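Local structure of rhogap protein (Gallus gallus, 1F7C) at residues 104-109 with 181-186. The protein stimulates GTP hydrolysis by the small GTPases RhoA and Cdc42 through this RhoGAP (BH) domain of the longer GRAF protein. Residues are numbered along the deposited sequence; the frame is centred on the assembly and turned at random.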
ATOM      1  N   TYR A 104      -4.095   6.742  -7.346  1.00 42.54           N
ATOM      2  CA  TYR A 104      -5.263   5.885  -7.537  1.00 41.56           C
ATOM      3  C   TYR A 104      -5.820   5.493  -6.170  1.00 41.52           C
ATOM      4  O   TYR A 104      -7.033   5.413  -5.987  1.00 42.60           O
ATOM      5  CB  TYR A 104      -4.903   4.605  -8.294  1.00 42.18           C
ATOM      6  CG  TYR A 104      -5.925   3.496  -8.099  1.00 44.16           C
ATOM      7  CD1 TYR A 104      -7.105   3.459  -8.846  1.00 46.12           C
ATOM      8  CD2 TYR A 104      -5.741   2.520  -7.120  1.00 47.13           C
ATOM      9  CE1 TYR A 104      -8.081   2.481  -8.619  1.00 44.83           C
ATOM     10  CE2 TYR A 104      -6.711   1.538  -6.878  1.00 47.58           C
ATOM     11  CZ  TYR A 104      -7.879   1.527  -7.631  1.00 46.97           C
ATOM     12  OH  TYR A 104      -8.847   0.579  -7.373  1.00 47.05           O
ATOM     13  N   LEU A 105      -4.923   5.235  -5.223  1.00 38.74           N
ATOM     14  CA  LEU A 105      -5.317   4.849  -3.877  1.00 39.66           C
ATOM     15  C   LEU A 105      -5.976   5.994  -3.110  1.00 41.58           C
ATOM     16  O   LEU A 105      -6.849   5.767  -2.272  1.00 41.52           O
ATOM     17  CB  LEU A 105      -4.105   4.331  -3.100  1.00 36.06           C
ATOM     18  CG  LEU A 105      -3.615   2.936  -3.492  1.00 37.08           C
ATOM     19  CD1 LEU A 105      -2.328   2.602  -2.752  1.00 35.69           C
ATOM     20  CD2 LEU A 105      -4.697   1.918  -3.162  1.00 33.88           C
ATOM     21  N   ARG A 106      -5.553   7.221  -3.394  1.00 43.72           N
ATOM     22  CA  ARG A 106      -6.119   8.387  -2.736  1.00 46.53           C
ATOM     23  C   ARG A 106      -7.440   8.817  -3.392  1.00 47.36           C
ATOM     24  O   ARG A 106      -8.169   9.646  -2.851  1.00 47.04           O
ATOM     25  CB  ARG A 106      -5.107   9.534  -2.752  1.00 49.77           C
ATOM     26  CG  ARG A 106      -3.880   9.258  -1.886  1.00 57.41           C
ATOM     27  CD  ARG A 106      -3.189  10.548  -1.467  1.00 62.56           C
ATOM     28  NE  ARG A 106      -2.551  11.230  -2.590  1.00 66.41           N
ATOM     29  CZ  ARG A 106      -1.321  10.972  -3.023  1.00 67.80           C
ATOM     30  NH1 ARG A 106      -0.583  10.045  -2.425  1.00 67.71           N
ATOM     31  NH2 ARG A 106      -0.831  11.644  -4.059  1.00 70.06           N
ATOM     32  N   MET A 107      -7.740   8.232  -4.550  1.00 47.41           N
ATOM     33  CA  MET A 107      -8.964   8.527  -5.294  1.00 48.66           C
ATOM     34  C   MET A 107     -10.112   7.584  -4.947  1.00 49.06           C
ATOM     35  O   MET A 107     -11.212   7.719  -5.482  1.00 49.93           O
ATOM     36  CB  MET A 107      -8.714   8.432  -6.797  1.00 49.11           C
ATOM     37  CG  MET A 107      -8.057   9.637  -7.420  1.00 52.40           C
ATOM     38  SD  MET A 107      -7.699   9.323  -9.156  1.00 58.38           S
ATOM     39  CE  MET A 107      -9.335   8.941  -9.811  1.00 52.80           C
ATOM     40  N   LEU A 108      -9.857   6.617  -4.076  1.00 48.10           N
ATOM     41  CA  LEU A 108     -10.904   5.682  -3.693  1.00 45.97           C
ATOM     42  C   LEU A 108     -11.905   6.401  -2.804  1.00 46.06           C
ATOM     43  O   LEU A 108     -11.524   7.220  -1.964  1.00 45.15           O
ATOM     44  CB  LEU A 108     -10.302   4.488  -2.961  1.00 43.34           C
ATOM     45  CG  LEU A 108      -9.412   3.620  -3.852  1.00 44.73           C
ATOM     46  CD1 LEU A 108      -8.732   2.550  -3.018  1.00 40.73           C
ATOM     47  CD2 LEU A 108     -10.252   2.999  -4.964  1.00 41.35           C
ATOM     48  N   PRO A 109     -13.205   6.120  -2.987  1.00 46.45           N
ATOM     49  CA  PRO A 109     -14.228   6.777  -2.164  1.00 45.81           C
ATOM     50  C   PRO A 109     -13.855   6.772  -0.685  1.00 44.13           C
ATOM     51  O   PRO A 109     -14.121   7.725   0.038  1.00 44.46           O
ATOM     52  CB  PRO A 109     -15.497   5.975  -2.468  1.00 45.51           C
ATOM     53  CG  PRO A 109     -14.979   4.654  -3.004  1.00 47.32           C
ATOM     54  CD  PRO A 109     -13.803   5.079  -3.836  1.00 46.29           C
ATOM     55  N   GLY A 181       1.337   4.864   5.109  1.00 30.51           N
ATOM     56  CA  GLY A 181       0.494   4.978   6.285  1.00 31.67           C
ATOM     57  C   GLY A 181      -0.641   5.960   6.069  1.00 33.71           C
ATOM     58  O   GLY A 181      -1.799   5.617   6.277  1.00 32.74           O
ATOM     59  N   PRO A 182      -0.343   7.191   5.632  1.00 35.45           N
ATOM     60  CA  PRO A 182      -1.392   8.187   5.405  1.00 37.76           C
ATOM     61  C   PRO A 182      -2.172   7.963   4.113  1.00 38.08           C
ATOM     62  O   PRO A 182      -3.207   8.585   3.897  1.00 40.91           O
ATOM     63  CB  PRO A 182      -0.613   9.497   5.390  1.00 33.98           C
ATOM     64  CG  PRO A 182       0.637   9.100   4.703  1.00 36.13           C
ATOM     65  CD  PRO A 182       0.985   7.767   5.351  1.00 36.20           C
ATOM     66  N   THR A 183      -1.680   7.072   3.264  1.00 37.32           N
ATOM     67  CA  THR A 183      -2.332   6.795   1.994  1.00 36.80           C
ATOM     68  C   THR A 183      -3.349   5.668   2.084  1.00 37.27           C
ATOM     69  O   THR A 183      -4.255   5.581   1.255  1.00 38.92           O
ATOM     70  CB  THR A 183      -1.299   6.405   0.923  1.00 39.91           C
ATOM     71  OG1 THR A 183      -0.284   7.410   0.850  1.00 43.03           O
ATOM     72  CG2 THR A 183      -1.966   6.262  -0.435  1.00 39.66           C
ATOM     73  N   LEU A 184      -3.196   4.802   3.080  1.00 36.45           N
ATOM     74  CA  LEU A 184      -4.093   3.663   3.232  1.00 37.98           C
ATOM     75  C   LEU A 184      -5.092   3.830   4.367  1.00 39.07           C
ATOM     76  O   LEU A 184      -6.077   3.099   4.452  1.00 38.23           O
ATOM     77  CB  LEU A 184      -3.277   2.381   3.436  1.00 36.48           C
ATOM     78  CG  LEU A 184      -2.350   1.977   2.286  1.00 34.64           C
ATOM     79  CD1 LEU A 184      -1.758   0.623   2.603  1.00 35.27           C
ATOM     80  CD2 LEU A 184      -3.115   1.923   0.966  1.00 34.21           C
ATOM     81  N   LEU A 185      -4.814   4.790   5.240  1.00 42.26           N
ATOM     82  CA  LEU A 185      -5.667   5.113   6.379  1.00 45.53           C
ATOM     83  C   LEU A 185      -5.843   6.626   6.339  1.00 49.29           C
ATOM     84  O   LEU A 185      -4.922   7.354   6.691  1.00 51.07           O
ATOM     85  CB  LEU A 185      -4.983   4.718   7.685  1.00 42.18           C
ATOM     86  CG  LEU A 185      -4.813   3.226   7.965  1.00 44.86           C
ATOM     87  CD1 LEU A 185      -3.469   2.969   8.605  1.00 43.83           C
ATOM     88  CD2 LEU A 185      -5.929   2.742   8.862  1.00 44.60           C
ATOM     89  N   ARG A 186      -7.003   7.105   5.894  1.00 52.66           N
ATOM     90  CA  ARG A 186      -7.229   8.545   5.825  1.00 57.36           C
ATOM     91  C   ARG A 186      -7.663   9.081   7.182  1.00 61.92           C
ATOM     92  O   ARG A 186      -8.787   8.835   7.616  1.00 62.94           O
ATOM     93  CB  ARG A 186      -8.322   8.898   4.812  1.00 57.57           C
ATOM     94  CG  ARG A 186      -8.149   8.377   3.390  1.00 58.75           C
ATOM     95  CD  ARG A 186      -9.233   8.996   2.510  1.00 60.13           C
ATOM     96  NE  ARG A 186      -9.555   8.246   1.293  1.00 62.49           N
ATOM     97  CZ  ARG A 186      -8.693   7.962   0.320  1.00 62.75           C
ATOM     98  NH1 ARG A 186      -7.428   8.352   0.404  1.00 64.12           N
ATOM     99  NH2 ARG A 186      -9.106   7.306  -0.756  1.00 61.06           N
TER
HETATM  100  O   HOH W   1      -6.633   4.061   0.297  1.00 40.97           O
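R186 reaches over the C-terminal end of helix 94-106, its NH2 lying 3.8 Å from L108 CB, and joins two helices of the all-helical RhoGAP domain just where both run out. Its chain, extended from CG to NE, carries the guanidinium from the segment that follows helix 173-184 to one carbonyl in the last turn of helix 94-106, L105 O, and one in the turn that follows it, L108 O. NH2 donates two hydrogen bonds: one to L108 O at 2.7 Å, the other to L105 O at 3.1 Å, in the carbonyl plane and on a lone pair. Both acceptors are tilted 22° from the guanidinium plane, and the two bonds, both from NH2, probably limit rotation of the group. A methionine in place of R186 would probably leave L108 O and L105 O without this donor, so that the turn after the helix is less firmly held. T183 CG2 rests against both L105 CB and R106 CG, while T183 OG1 makes a hydrogen bond with V179 O in its own helix. L105 CD1 meets L184 CD2 at 3.9 Å, and residues of helix 146-164 cover both leucines. One water completes the junction, donating to L105 O and, at 3.0 Å, to T183 O.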